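Local coordinates for Esterase/lipase-like protein (Caldicellulosiruptor lactoaceticus 6A, PDB 6A6O) that hydrolyses both acetyl esters and beta-1,4-xylosides, acting as a bifunctional acetyl esterase and xylosidase, at residues 216-221 against 225-230; 58-63 against 136-141; 212-217 against 235-240. All blocks are in the same frame, centred on the assembly; numbering follows the deposited sequence.

All three contacts pack a strand of one mixed sheet against a helix or the turn leading into it, yet their chemistry differs with position. Interaction 2 is the core one: its centre lies about 3 Å from that of the chain, and it is almost purely apolar. Interactions 1 and 3, centred about 17 and 15 Å out but still mainly buried, hold the same pair, strand 214-219 and helix 228-239, and share Leu216. Interaction 1, at the strand's C-terminal end, has a buried histidine making two hydrogen bonds, a water bridging two backbones and an exposed Ser220. Interaction 3, toward the N-terminal end, is a small aliphatic contact beneath a helix whose far side is exposed.

Interaction 1: residues 216-221 against 225-230; sequences LWHTSD and VPVENS
Residues 216-221 run roughly in the opposite sense to 225-230, as the register indicates: the CA atoms of Ser220 and Val227 lie 5.4 Å apart, and those of Leu216 and Ser230 6.7 Å. His218 carries the contact, its ring gripped at both nitrogens. At one edge ND1 and Ser230 OG are 2.8 Å apart in a nearly straight hydrogen bond (171°), with the hydroxyl in the ring plane; either atom could be the donor. At the second nitrogen, NE2 donates to Val225 O over 2.9 Å at 155°; this oxygen lies slightly out of the ring plane, and NE2 stands above the carbonyl plane and not on a lone pair. Two bonds at separate ring positions fix its rotation. A CH-pi contact covers one face: Val227 CA stands 3.7 Å from the centroid of the His218 ring, only 10° off its normal.

Val227 also spreads its two methyls over the end of the strand and the loop after it. CG2, anti to the backbone N, reaches His218 CB, while CG1 comes within 3.5 Å of Ser220 O. The same Ser220 O accepts from a water that in turn accepts from Val227 N, so the backbones are joined at this end through solvent. At the other end Leu216 CD2 touches Ser230 O at 3.8 Å. The turn is braced internally, since Pro226 O receives both the backbone N and the side-chain ND2 of Asn229.

Asp222, whose OD1 accepts from Val225 N, and His254, touched by the Val225 side chain, could form a Ser-His-Asp triad with Ser133. The order strand 214-219, helix 228-239, strand 244-249 makes this the strand-to-helix turn of a beta-alpha-beta unit, consistent with the acid-bearing loop of an alpha/beta-hydrolase fold.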
ATOM      1  N   LEU A 216      -9.436   1.667   7.523  1.00 20.14           N
ATOM      2  CA  LEU A 216     -10.109   1.561   6.229  1.00 22.22           C
ATOM      3  C   LEU A 216     -11.130   2.671   6.068  1.00 20.59           C
ATOM      4  O   LEU A 216     -11.773   3.076   7.041  1.00 22.09           O
ATOM      5  CB  LEU A 216     -10.870   0.230   6.051  1.00 21.75           C
ATOM      6  CG  LEU A 216     -10.140  -1.087   6.283  1.00 22.71           C
ATOM      7  CD1 LEU A 216     -10.320  -1.503   7.752  1.00 23.08           C
ATOM      8  CD2 LEU A 216     -10.676  -2.172   5.341  1.00 20.84           C
ATOM      9  N   TRP A 217     -11.300   3.139   4.830  1.00 19.21           N
ATOM     10  CA  TRP A 217     -12.457   3.975   4.527  1.00 19.27           C
ATOM     11  C   TRP A 217     -12.979   3.674   3.126  1.00 20.03           C
ATOM     12  O   TRP A 217     -12.268   3.133   2.270  1.00 20.76           O
ATOM     13  CB  TRP A 217     -12.147   5.473   4.721  1.00 20.01           C
ATOM     14  CG  TRP A 217     -11.342   6.117   3.626  1.00 20.36           C
ATOM     15  CD1 TRP A 217      -9.979   6.192   3.539  1.00 24.05           C
ATOM     16  CD2 TRP A 217     -11.855   6.803   2.473  1.00 21.88           C
ATOM     17  NE1 TRP A 217      -9.610   6.884   2.401  1.00 21.50           N
ATOM     18  CE2 TRP A 217     -10.739   7.266   1.729  1.00 22.35           C
ATOM     19  CE3 TRP A 217     -13.140   7.070   1.999  1.00 24.14           C
ATOM     20  CZ2 TRP A 217     -10.879   7.980   0.528  1.00 20.83           C
ATOM     21  CZ3 TRP A 217     -13.279   7.780   0.811  1.00 24.86           C
ATOM     22  CH2 TRP A 217     -12.152   8.225   0.091  1.00 23.45           C
ATOM     23  N   HIS A 218     -14.255   4.011   2.913  1.00 21.17           N
ATOM     24  CA  HIS A 218     -14.994   3.618   1.713  1.00 21.31           C
ATOM     25  C   HIS A 218     -16.255   4.470   1.635  1.00 23.48           C
ATOM     26  O   HIS A 218     -16.725   4.987   2.648  1.00 24.26           O
ATOM     27  CB  HIS A 218     -15.372   2.126   1.762  1.00 20.69           C
ATOM     28  CG  HIS A 218     -15.236   1.393   0.458  1.00 20.29           C
ATOM     29  ND1 HIS A 218     -14.454   0.267   0.326  1.00 20.63           N
ATOM     30  CD2 HIS A 218     -15.848   1.568  -0.743  1.00 20.89           C
ATOM     31  CE1 HIS A 218     -14.530  -0.179  -0.915  1.00 21.91           C
ATOM     32  NE2 HIS A 218     -15.383   0.583  -1.581  1.00 21.24           N
ATOM     33  N   THR A 219     -16.840   4.570   0.442  1.00 22.86           N
ATOM     34  CA  THR A 219     -18.188   5.125   0.332  1.00 23.18           C
ATOM     35  C   THR A 219     -19.184   4.002   0.079  1.00 22.01           C
ATOM     36  O   THR A 219     -18.889   3.037  -0.640  1.00 20.55           O
ATOM     37  CB  THR A 219     -18.304   6.204  -0.762  1.00 22.63           C
ATOM     38  OG1 THR A 219     -17.948   5.665  -2.044  1.00 24.82           O
ATOM     39  CG2 THR A 219     -17.401   7.365  -0.437  1.00 22.38           C
ATOM     40  N   SER A 220     -20.363   4.113   0.691  1.00 22.53           N
ATOM     41  CA  SER A 220     -21.272   2.977   0.673  1.00 21.79           C
ATOM     42  C   SER A 220     -21.828   2.722  -0.726  1.00 25.40           C
ATOM     43  O   SER A 220     -22.103   1.569  -1.079  1.00 25.58           O
ATOM     44  CB  SER A 220     -22.399   3.171   1.702  1.00 24.81           C
ATOM     45  OG  SER A 220     -23.529   3.847   1.179  1.00 23.54           O
ATOM     46  N   ASP A 221     -21.953   3.762  -1.549  1.00 24.81           N
ATOM     47  CA  ASP A 221     -22.534   3.614  -2.877  1.00 25.28           C
ATOM     48  C   ASP A 221     -21.483   3.543  -3.981  1.00 26.25           C
ATOM     49  O   ASP A 221     -21.831   3.684  -5.164  1.00 27.27           O
ATOM     50  CB  ASP A 221     -23.531   4.757  -3.148  1.00 26.51           C
ATOM     51  CG  ASP A 221     -22.861   6.119  -3.267  1.00 28.76           C
ATOM     52  OD1 ASP A 221     -21.642   6.244  -3.000  1.00 26.03           O
ATOM     53  OD2 ASP A 221     -23.568   7.082  -3.636  1.00 32.49           O
ATOM     54  N   VAL A 225     -15.999  -0.333  -6.878  1.00 24.44           N
ATOM     55  CA  VAL A 225     -15.431  -1.308  -5.960  1.00 23.15           C
ATOM     56  C   VAL A 225     -16.414  -1.379  -4.801  1.00 21.74           C
ATOM     57  O   VAL A 225     -16.517  -0.423  -4.013  1.00 23.24           O
ATOM     58  CB  VAL A 225     -14.013  -0.920  -5.504  1.00 22.66           C
ATOM     59  CG1 VAL A 225     -13.491  -1.929  -4.465  1.00 24.42           C
ATOM     60  CG2 VAL A 225     -13.049  -0.869  -6.702  1.00 26.89           C
ATOM     61  N   PRO A 226     -17.190  -2.455  -4.706  1.00 23.16           N
ATOM     62  CA  PRO A 226     -18.242  -2.534  -3.680  1.00 21.99           C
ATOM     63  C   PRO A 226     -17.679  -2.326  -2.286  1.00 22.78           C
ATOM     64  O   PRO A 226     -16.608  -2.832  -1.957  1.00 20.65           O
ATOM     65  CB  PRO A 226     -18.784  -3.957  -3.844  1.00 23.95           C
ATOM     66  CG  PRO A 226     -18.493  -4.301  -5.283  1.00 26.39           C
ATOM     67  CD  PRO A 226     -17.185  -3.625  -5.602  1.00 26.29           C
ATOM     68  N   VAL A 227     -18.426  -1.575  -1.468  1.00 21.60           N
ATOM     69  CA  VAL A 227     -18.068  -1.352  -0.070  1.00 21.64           C
ATOM     70  C   VAL A 227     -17.937  -2.664   0.694  1.00 22.19           C
ATOM     71  O   VAL A 227     -17.238  -2.719   1.713  1.00 21.83           O
ATOM     72  CB  VAL A 227     -19.119  -0.414   0.571  1.00 22.82           C
ATOM     73  CG1 VAL A 227     -20.493  -1.099   0.615  1.00 21.39           C
ATOM     74  CG2 VAL A 227     -18.688   0.071   1.970  1.00 22.57           C
ATOM     75  N   GLU A 228     -18.601  -3.727   0.230  1.00 20.58           N
ATOM     76  CA  GLU A 228     -18.422  -5.043   0.843  1.00 21.11           C
ATOM     77  C   GLU A 228     -16.951  -5.439   0.969  1.00 24.52           C
ATOM     78  O   GLU A 228     -16.593  -6.216   1.859  1.00 21.18           O
ATOM     79  CB  GLU A 228     -19.152  -6.100   0.022  1.00 23.11           C
ATOM     80  CG  GLU A 228     -20.665  -6.058   0.193  1.00 25.16           C
ATOM     81  CD  GLU A 228     -21.362  -5.289  -0.918  1.00 27.80           C
ATOM     82  OE1 GLU A 228     -20.794  -4.297  -1.429  1.00 24.41           O
ATOM     83  OE2 GLU A 228     -22.496  -5.673  -1.279  1.00 29.97           O
ATOM     84  N   ASN A 229     -16.087  -4.931   0.086  1.00 21.62           N
ATOM     85  CA  ASN A 229     -14.668  -5.271   0.173  1.00 20.79           C
ATOM     86  C   ASN A 229     -14.068  -4.815   1.501  1.00 19.75           C
ATOM     87  O   ASN A 229     -13.336  -5.573   2.156  1.00 21.37           O
ATOM     88  CB  ASN A 229     -13.914  -4.652  -1.015  1.00 20.90           C
ATOM     89  CG  ASN A 229     -14.140  -5.423  -2.299  1.00 21.44           C
ATOM     90  OD1 ASN A 229     -13.466  -6.409  -2.551  1.00 21.65           O
ATOM     91  ND2 ASN A 229     -15.112  -4.986  -3.109  1.00 21.61           N
ATOM     92  N   SER A 230     -14.368  -3.579   1.919  1.00 20.62           N
ATOM     93  CA  SER A 230     -13.880  -3.085   3.203  1.00 21.06           C
ATOM     94  C   SER A 230     -14.556  -3.801   4.360  1.00 20.55           C
ATOM     95  O   SER A 230     -13.911  -4.083   5.371  1.00 21.28           O
ATOM     96  CB  SER A 230     -14.097  -1.579   3.336  1.00 20.24           C
ATOM     97  OG  SER A 230     -13.181  -0.877   2.514  1.00 22.53           O
TER
HETATM   98  O   HOH W   1     -20.549  -0.002  -2.810  1.00 24.07           O

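Interaction 2: residues 58-63 against 136-141; sequences IVFPGG and GHLASL
Phe60 is the one strand residue that makes substantial contact with helix 136-141, and it does so largely through apolar atoms. The ring enters by its CD2-CE2 side: CD2 lies 3.7 Å from Leu138 CG, which approaches obliquely, and 3.9 Å from Ala139 CB. Leu138 meets it because its CG is anti to the backbone N (chi1 -174°), bringing CG and CD2 alongside the ring. Ala106 of helix 101-115 touches both Phe60 and Leu138, extending this patch.

Contacts with the helix backbone are close but unbonded. Ala139 N sits 3.4 Å from Phe60 CD2, at the ring edge near its plane, so the aromatic edge rests directly on the main chain. The axes of strand 58-60 and helix 136-141 make 129° between their N-to-C directions and come within 8.5 Å of each other.

Polar bonding stays within the helix or leads to other parts of the chain. His137 O accepts twice, from Ser140 OG at 2.7 Å and from Leu141 N at 2.9 Å. The His137 ring points away from the strand and bonds through ND1 to Tyr65 OH and through NE2 to Leu201 O.

Strand 54-60 is the parallel neighbour of strand 127-132, and helix 134-142 begins within a GxSxG pattern (Gly131, Ser133, Gly135). Phe60 thus packs against the helix that leads away from what is probably the nucleophile elbow of an alpha/beta hydrolase. The following Gly62 and Gly63 fall where related esterases often place oxyanion-hole glycines, a role that is only inferred here.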
ATOM      1  N   ILE A  58       4.506   4.379   2.864  1.00 22.72           N
ATOM      2  CA  ILE A  58       4.666   4.164   1.430  1.00 25.05           C
ATOM      3  C   ILE A  58       3.282   4.125   0.810  1.00 23.76           C
ATOM      4  O   ILE A  58       2.435   3.318   1.220  1.00 24.09           O
ATOM      5  CB  ILE A  58       5.433   2.865   1.127  1.00 22.93           C
ATOM      6  CG1 ILE A  58       6.754   2.829   1.899  1.00 25.43           C
ATOM      7  CG2 ILE A  58       5.667   2.733  -0.380  1.00 23.86           C
ATOM      8  CD1 ILE A  58       7.456   1.467   1.819  1.00 28.68           C
ATOM      9  N   VAL A  59       3.056   4.982  -0.178  1.00 24.51           N
ATOM     10  CA  VAL A  59       1.753   5.144  -0.808  1.00 24.64           C
ATOM     11  C   VAL A  59       1.680   4.255  -2.040  1.00 25.23           C
ATOM     12  O   VAL A  59       2.554   4.322  -2.916  1.00 22.81           O
ATOM     13  CB  VAL A  59       1.493   6.609  -1.175  1.00 23.53           C
ATOM     14  CG1 VAL A  59       0.170   6.719  -1.944  1.00 22.50           C
ATOM     15  CG2 VAL A  59       1.487   7.463   0.076  1.00 24.56           C
ATOM     16  N   PHE A  60       0.637   3.410  -2.105  1.00 22.63           N
ATOM     17  CA  PHE A  60       0.376   2.541  -3.248  1.00 22.56           C
ATOM     18  C   PHE A  60      -0.781   3.143  -4.039  1.00 23.56           C
ATOM     19  O   PHE A  60      -1.947   2.965  -3.647  1.00 23.26           O
ATOM     20  CB  PHE A  60       0.009   1.116  -2.804  1.00 22.68           C
ATOM     21  CG  PHE A  60       1.092   0.346  -2.090  1.00 25.45           C
ATOM     22  CD1 PHE A  60       2.282   0.926  -1.679  1.00 26.13           C
ATOM     23  CD2 PHE A  60       0.891  -1.001  -1.831  1.00 24.49           C
ATOM     24  CE1 PHE A  60       3.243   0.185  -1.029  1.00 25.16           C
ATOM     25  CE2 PHE A  60       1.854  -1.760  -1.180  1.00 26.80           C
ATOM     26  CZ  PHE A  60       3.029  -1.170  -0.769  1.00 26.53           C
ATOM     27  N   PRO A  61      -0.542   3.828  -5.154  1.00 24.00           N
ATOM     28  CA  PRO A  61      -1.656   4.388  -5.925  1.00 22.69           C
ATOM     29  C   PRO A  61      -2.492   3.287  -6.563  1.00 25.16           C
ATOM     30  O   PRO A  61      -2.032   2.164  -6.773  1.00 25.09           O
ATOM     31  CB  PRO A  61      -0.957   5.245  -6.994  1.00 24.63           C
ATOM     32  CG  PRO A  61       0.381   4.604  -7.151  1.00 28.81           C
ATOM     33  CD  PRO A  61       0.763   4.054  -5.809  1.00 26.00           C
ATOM     34  N   GLY A  62      -3.746   3.631  -6.877  1.00 24.00           N
ATOM     35  CA  GLY A  62      -4.644   2.735  -7.579  1.00 22.29           C
ATOM     36  C   GLY A  62      -4.508   2.855  -9.088  1.00 28.38           C
ATOM     37  O   GLY A  62      -3.585   3.479  -9.611  1.00 29.32           O
ATOM     38  N   GLY A  63      -5.459   2.245  -9.796  1.00 26.47           N
ATOM     39  CA  GLY A  63      -5.377   2.185 -11.250  1.00 30.69           C
ATOM     40  C   GLY A  63      -5.641   0.822 -11.865  1.00 29.71           C
ATOM     41  O   GLY A  63      -5.219   0.556 -12.997  1.00 28.90           O
ATOM     42  N   GLY A 136      -4.818  -0.389  -2.821  1.00 21.31           N
ATOM     43  CA  GLY A 136      -5.225  -0.904  -1.519  1.00 20.75           C
ATOM     44  C   GLY A 136      -5.260  -2.416  -1.491  1.00 22.64           C
ATOM     45  O   GLY A 136      -4.960  -3.035  -0.463  1.00 23.17           O
ATOM     46  N   HIS A 137      -5.630  -3.035  -2.609  1.00 21.39           N
ATOM     47  CA  HIS A 137      -5.444  -4.477  -2.725  1.00 21.20           C
ATOM     48  C   HIS A 137      -3.991  -4.849  -2.465  1.00 22.68           C
ATOM     49  O   HIS A 137      -3.687  -5.692  -1.611  1.00 23.22           O
ATOM     50  CB  HIS A 137      -5.876  -4.946  -4.112  1.00 21.49           C
ATOM     51  CG  HIS A 137      -5.833  -6.429  -4.279  1.00 22.20           C
ATOM     52  ND1 HIS A 137      -5.025  -7.052  -5.207  1.00 25.62           N
ATOM     53  CD2 HIS A 137      -6.495  -7.416  -3.630  1.00 23.52           C
ATOM     54  CE1 HIS A 137      -5.187  -8.362  -5.118  1.00 25.36           C
ATOM     55  NE2 HIS A 137      -6.084  -8.608  -4.179  1.00 24.21           N
ATOM     56  N   LEU A 138      -3.075  -4.206  -3.187  1.00 23.55           N
ATOM     57  CA  LEU A 138      -1.659  -4.502  -3.020  1.00 21.28           C
ATOM     58  C   LEU A 138      -1.199  -4.251  -1.584  1.00 21.47           C
ATOM     59  O   LEU A 138      -0.442  -5.045  -1.019  1.00 23.91           O
ATOM     60  CB  LEU A 138      -0.860  -3.657  -4.012  1.00 20.85           C
ATOM     61  CG  LEU A 138       0.632  -3.932  -4.095  1.00 25.31           C
ATOM     62  CD1 LEU A 138       0.837  -5.375  -4.484  1.00 23.21           C
ATOM     63  CD2 LEU A 138       1.231  -2.982  -5.117  1.00 26.94           C
ATOM     64  N   ALA A 139      -1.641  -3.148  -0.980  1.00 22.09           N
ATOM     65  CA  ALA A 139      -1.315  -2.870   0.417  1.00 23.14           C
ATOM     66  C   ALA A 139      -1.854  -3.956   1.344  1.00 24.15           C
ATOM     67  O   ALA A 139      -1.169  -4.388   2.279  1.00 23.31           O
ATOM     68  CB  ALA A 139      -1.887  -1.511   0.823  1.00 24.47           C
ATOM     69  N   SER A 140      -3.088  -4.405   1.103  1.00 22.47           N
ATOM     70  CA  SER A 140      -3.663  -5.442   1.950  1.00 20.95           C
ATOM     71  C   SER A 140      -2.928  -6.765   1.773  1.00 23.49           C
ATOM     72  O   SER A 140      -2.869  -7.566   2.715  1.00 23.17           O
ATOM     73  CB  SER A 140      -5.164  -5.607   1.669  1.00 22.48           C
ATOM     74  OG  SER A 140      -5.411  -6.270   0.435  1.00 22.05           O
ATOM     75  N   LEU A 141      -2.353  -7.000   0.591  1.00 25.20           N
ATOM     76  CA  LEU A 141      -1.591  -8.219   0.348  1.00 23.85           C
ATOM     77  C   LEU A 141      -0.260  -8.192   1.088  1.00 26.17           C
ATOM     78  O   LEU A 141       0.120  -9.166   1.745  1.00 25.62           O
ATOM     79  CB  LEU A 141      -1.357  -8.405  -1.153  1.00 23.68           C
ATOM     80  CG  LEU A 141      -2.582  -8.829  -1.961  1.00 28.24           C
ATOM     81  CD1 LEU A 141      -2.212  -8.952  -3.426  1.00 29.80           C
ATOM     82  CD2 LEU A 141      -3.155 -10.156  -1.410  1.00 25.25           C
TER

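Interaction 3: residues 212-217 against 235-240; sequences PPTFLW and MALKKH
Thr214 and Leu237 form the tight part of this contact, with Leu216 adding a lesser touch. Leu237 points from the helix toward the strand, and its two methyls both meet the threonine, CD1 chiefly its carbons and CD2 its hydroxyl. CD1 lies 3.8 Å from Thr214 CB and 4.0 Å from Thr214 CG2; CD2 lies 3.8 Å from Thr214 OG1. The two side chains cross at about a right angle, so the leucine fork meets the flank of the threonine. Leu216 CD1 approaches Leu237 CD1 at 4.1 Å, the two leucines sliding past each other in opposite directions.

The threonine hydroxyl is occupied along its own chain. With chi1 at -61° it lies beside the backbone N, and OG1 donates to Pro212 O at 3.0 Å, the donor tilted from the carbonyl plane. The same torsion sets CG2 anti to the backbone N, where Leu237 CD1 meets it. Phe233 of the helix also touches Thr214 and Leu216, and Phe244 and Val242 touch Leu237, so neighbouring residues extend the apolar layer.

The other side of the helix is loose by comparison. Met235, Lys238 and Lys239 are exposed and make no contact with 212-217, while the helix ends at Lys239 and His240 leaves helical backbone angles. Even at the closest CA pair, Thr214 and Leu237, the backbones stay 8.2 Å apart, and just 112 Å² is buried in total.

Adhesion between strand 214-219 and this last turn of helix 228-239 thus comes from methyl-to-methyl and methyl-to-threonine packing. Lacking a directional bond between the segments, the contact depends on shape fit and on exclusion of water, with Thr214 the one polar side chain at the interface, whose hydroxyl spends its proton on Pro212 O.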
ATOM      1  N   PRO A 212      -0.919  -6.120  10.881  1.00 23.17           N
ATOM      2  CA  PRO A 212      -0.769  -4.889  11.676  1.00 26.54           C
ATOM      3  C   PRO A 212      -2.077  -4.129  11.801  1.00 24.04           C
ATOM      4  O   PRO A 212      -3.032  -4.367  11.043  1.00 24.27           O
ATOM      5  CB  PRO A 212       0.264  -4.070  10.880  1.00 25.46           C
ATOM      6  CG  PRO A 212       0.211  -4.617   9.501  1.00 27.64           C
ATOM      7  CD  PRO A 212      -0.114  -6.081   9.648  1.00 25.36           C
ATOM      8  N   PRO A 213      -2.143  -3.187  12.741  1.00 26.36           N
ATOM      9  CA  PRO A 213      -3.327  -2.324  12.854  1.00 24.38           C
ATOM     10  C   PRO A 213      -3.661  -1.675  11.517  1.00 24.01           C
ATOM     11  O   PRO A 213      -2.773  -1.227  10.787  1.00 24.02           O
ATOM     12  CB  PRO A 213      -2.903  -1.269  13.883  1.00 24.73           C
ATOM     13  CG  PRO A 213      -1.777  -1.884  14.641  1.00 32.92           C
ATOM     14  CD  PRO A 213      -1.091  -2.842  13.716  1.00 26.08           C
ATOM     15  N   THR A 214      -4.958  -1.604  11.217  1.00 22.37           N
ATOM     16  CA  THR A 214      -5.451  -1.206   9.903  1.00 20.70           C
ATOM     17  C   THR A 214      -6.525  -0.135  10.052  1.00 20.78           C
ATOM     18  O   THR A 214      -7.324  -0.173  10.987  1.00 20.63           O
ATOM     19  CB  THR A 214      -6.009  -2.435   9.141  1.00 23.80           C
ATOM     20  OG1 THR A 214      -4.961  -3.389   8.945  1.00 22.96           O
ATOM     21  CG2 THR A 214      -6.573  -2.050   7.752  1.00 22.59           C
ATOM     22  N   PHE A 215      -6.501   0.839   9.142  1.00 21.56           N
ATOM     23  CA  PHE A 215      -7.509   1.888   9.010  1.00 20.47           C
ATOM     24  C   PHE A 215      -8.106   1.731   7.619  1.00 21.38           C
ATOM     25  O   PHE A 215      -7.356   1.655   6.640  1.00 20.64           O
ATOM     26  CB  PHE A 215      -6.841   3.271   9.174  1.00 21.00           C
ATOM     27  CG  PHE A 215      -7.752   4.469   8.945  1.00 22.00           C
ATOM     28  CD1 PHE A 215      -8.155   4.839   7.663  1.00 20.76           C
ATOM     29  CD2 PHE A 215      -8.118   5.280  10.019  1.00 21.67           C
ATOM     30  CE1 PHE A 215      -8.962   5.961   7.465  1.00 22.49           C
ATOM     31  CE2 PHE A 215      -8.914   6.413   9.830  1.00 23.35           C
ATOM     32  CZ  PHE A 215      -9.337   6.759   8.557  1.00 21.63           C
ATOM     33  N   LEU A 216      -9.436   1.667   7.523  1.00 20.14           N
ATOM     34  CA  LEU A 216     -10.109   1.561   6.229  1.00 22.22           C
ATOM     35  C   LEU A 216     -11.130   2.671   6.068  1.00 20.59           C
ATOM     36  O   LEU A 216     -11.773   3.076   7.041  1.00 22.09           O
ATOM     37  CB  LEU A 216     -10.870   0.230   6.051  1.00 21.75           C
ATOM     38  CG  LEU A 216     -10.140  -1.087   6.283  1.00 22.71           C
ATOM     39  CD1 LEU A 216     -10.320  -1.503   7.752  1.00 23.08           C
ATOM     40  CD2 LEU A 216     -10.676  -2.172   5.341  1.00 20.84           C
ATOM     41  N   TRP A 217     -11.300   3.139   4.830  1.00 19.21           N
ATOM     42  CA  TRP A 217     -12.457   3.975   4.527  1.00 19.27           C
ATOM     43  C   TRP A 217     -12.979   3.674   3.126  1.00 20.03           C
ATOM     44  O   TRP A 217     -12.268   3.133   2.270  1.00 20.76           O
ATOM     45  CB  TRP A 217     -12.147   5.473   4.721  1.00 20.01           C
ATOM     46  CG  TRP A 217     -11.342   6.117   3.626  1.00 20.36           C
ATOM     47  CD1 TRP A 217      -9.979   6.192   3.539  1.00 24.05           C
ATOM     48  CD2 TRP A 217     -11.855   6.803   2.473  1.00 21.88           C
ATOM     49  NE1 TRP A 217      -9.610   6.884   2.401  1.00 21.50           N
ATOM     50  CE2 TRP A 217     -10.739   7.266   1.729  1.00 22.35           C
ATOM     51  CE3 TRP A 217     -13.140   7.070   1.999  1.00 24.14           C
ATOM     52  CZ2 TRP A 217     -10.879   7.980   0.528  1.00 20.83           C
ATOM     53  CZ3 TRP A 217     -13.279   7.780   0.811  1.00 24.86           C
ATOM     54  CH2 TRP A 217     -12.152   8.225   0.091  1.00 23.45           C
ATOM     55  N   MET A 235     -14.279  -7.637   8.942  1.00 19.55           N
ATOM     56  CA  MET A 235     -14.710  -8.856   9.631  1.00 21.90           C
ATOM     57  C   MET A 235     -13.518  -9.763   9.925  1.00 24.27           C
ATOM     58  O   MET A 235     -13.421 -10.356  11.008  1.00 23.43           O
ATOM     59  CB  MET A 235     -15.749  -9.608   8.792  1.00 19.72           C
ATOM     60  CG  MET A 235     -17.135  -8.995   8.722  1.00 31.68           C
ATOM     61  SD  MET A 235     -18.108  -9.309  10.227  1.00 37.98           S
ATOM     62  CE  MET A 235     -18.366 -11.079  10.162  1.00 35.84           C
ATOM     63  N   ALA A 236     -12.584  -9.858   8.974  1.00 21.81           N
ATOM     64  CA  ALA A 236     -11.427 -10.733   9.152  1.00 23.44           C
ATOM     65  C   ALA A 236     -10.477 -10.192  10.217  1.00 23.76           C
ATOM     66  O   ALA A 236      -9.935 -10.962  11.020  1.00 23.61           O
ATOM     67  CB  ALA A 236     -10.702 -10.916   7.816  1.00 22.46           C
ATOM     68  N   LEU A 237     -10.259  -8.874  10.238  1.00 20.87           N
ATOM     69  CA  LEU A 237      -9.422  -8.274  11.275  1.00 22.89           C
ATOM     70  C   LEU A 237      -9.977  -8.561  12.670  1.00 24.50           C
ATOM     71  O   LEU A 237      -9.231  -8.930  13.587  1.00 24.12           O
ATOM     72  CB  LEU A 237      -9.304  -6.766  11.044  1.00 22.85           C
ATOM     73  CG  LEU A 237      -8.492  -6.308   9.825  1.00 22.69           C
ATOM     74  CD1 LEU A 237      -8.852  -4.866   9.480  1.00 21.81           C
ATOM     75  CD2 LEU A 237      -6.975  -6.442  10.063  1.00 22.00           C
ATOM     76  N   LYS A 238     -11.290  -8.397  12.852  1.00 21.23           N
ATOM     77  CA  LYS A 238     -11.881  -8.718  14.146  1.00 21.54           C
ATOM     78  C   LYS A 238     -11.739 -10.201  14.452  1.00 24.38           C
ATOM     79  O   LYS A 238     -11.395 -10.585  15.577  1.00 25.12           O
ATOM     80  CB  LYS A 238     -13.358  -8.310  14.172  1.00 21.55           C
ATOM     81  CG  LYS A 238     -14.129  -8.879  15.373  1.00 22.81           C
ATOM     82  CD  LYS A 238     -13.547  -8.374  16.701  1.00 25.43           C
ATOM     83  CE  LYS A 238     -14.046  -9.223  17.872  1.00 30.58           C
ATOM     84  NZ  LYS A 238     -15.507  -9.047  18.041  1.00 26.46           N
ATOM     85  N   LYS A 239     -12.017 -11.055  13.470  1.00 22.37           N
ATOM     86  CA  LYS A 239     -11.891 -12.491  13.691  1.00 25.99           C
ATOM     87  C   LYS A 239     -10.518 -12.849  14.255  1.00 26.44           C
ATOM     88  O   LYS A 239     -10.400 -13.747  15.096  1.00 27.49           O
ATOM     89  CB  LYS A 239     -12.156 -13.241  12.388  1.00 25.64           C
ATOM     90  CG  LYS A 239     -12.101 -14.759  12.468  1.00 31.40           C
ATOM     91  CD  LYS A 239     -12.351 -15.347  11.080  1.00 38.70           C
ATOM     92  CE  LYS A 239     -11.811 -16.764  10.928  1.00 44.28           C
ATOM     93  NZ  LYS A 239     -12.164 -17.340   9.588  1.00 46.50           N
ATOM     94  N   HIS A 240      -9.477 -12.138  13.835  1.00 25.94           N
ATOM     95  CA  HIS A 240      -8.119 -12.456  14.263  1.00 27.67           C
ATOM     96  C   HIS A 240      -7.596 -11.528  15.342  1.00 27.12           C
ATOM     97  O   HIS A 240      -6.396 -11.563  15.650  1.00 28.03           O
ATOM     98  CB  HIS A 240      -7.193 -12.470  13.049  1.00 27.50           C
ATOM     99  CG  HIS A 240      -7.472 -13.620  12.141  1.00 26.39           C
ATOM    100  ND1 HIS A 240      -6.948 -14.874  12.360  1.00 30.78           N
ATOM    101  CD2 HIS A 240      -8.272 -13.729  11.053  1.00 27.84           C
ATOM    102  CE1 HIS A 240      -7.392 -15.703  11.430  1.00 30.69           C
ATOM    103  NE2 HIS A 240      -8.199 -15.032  10.626  1.00 32.55           N
TER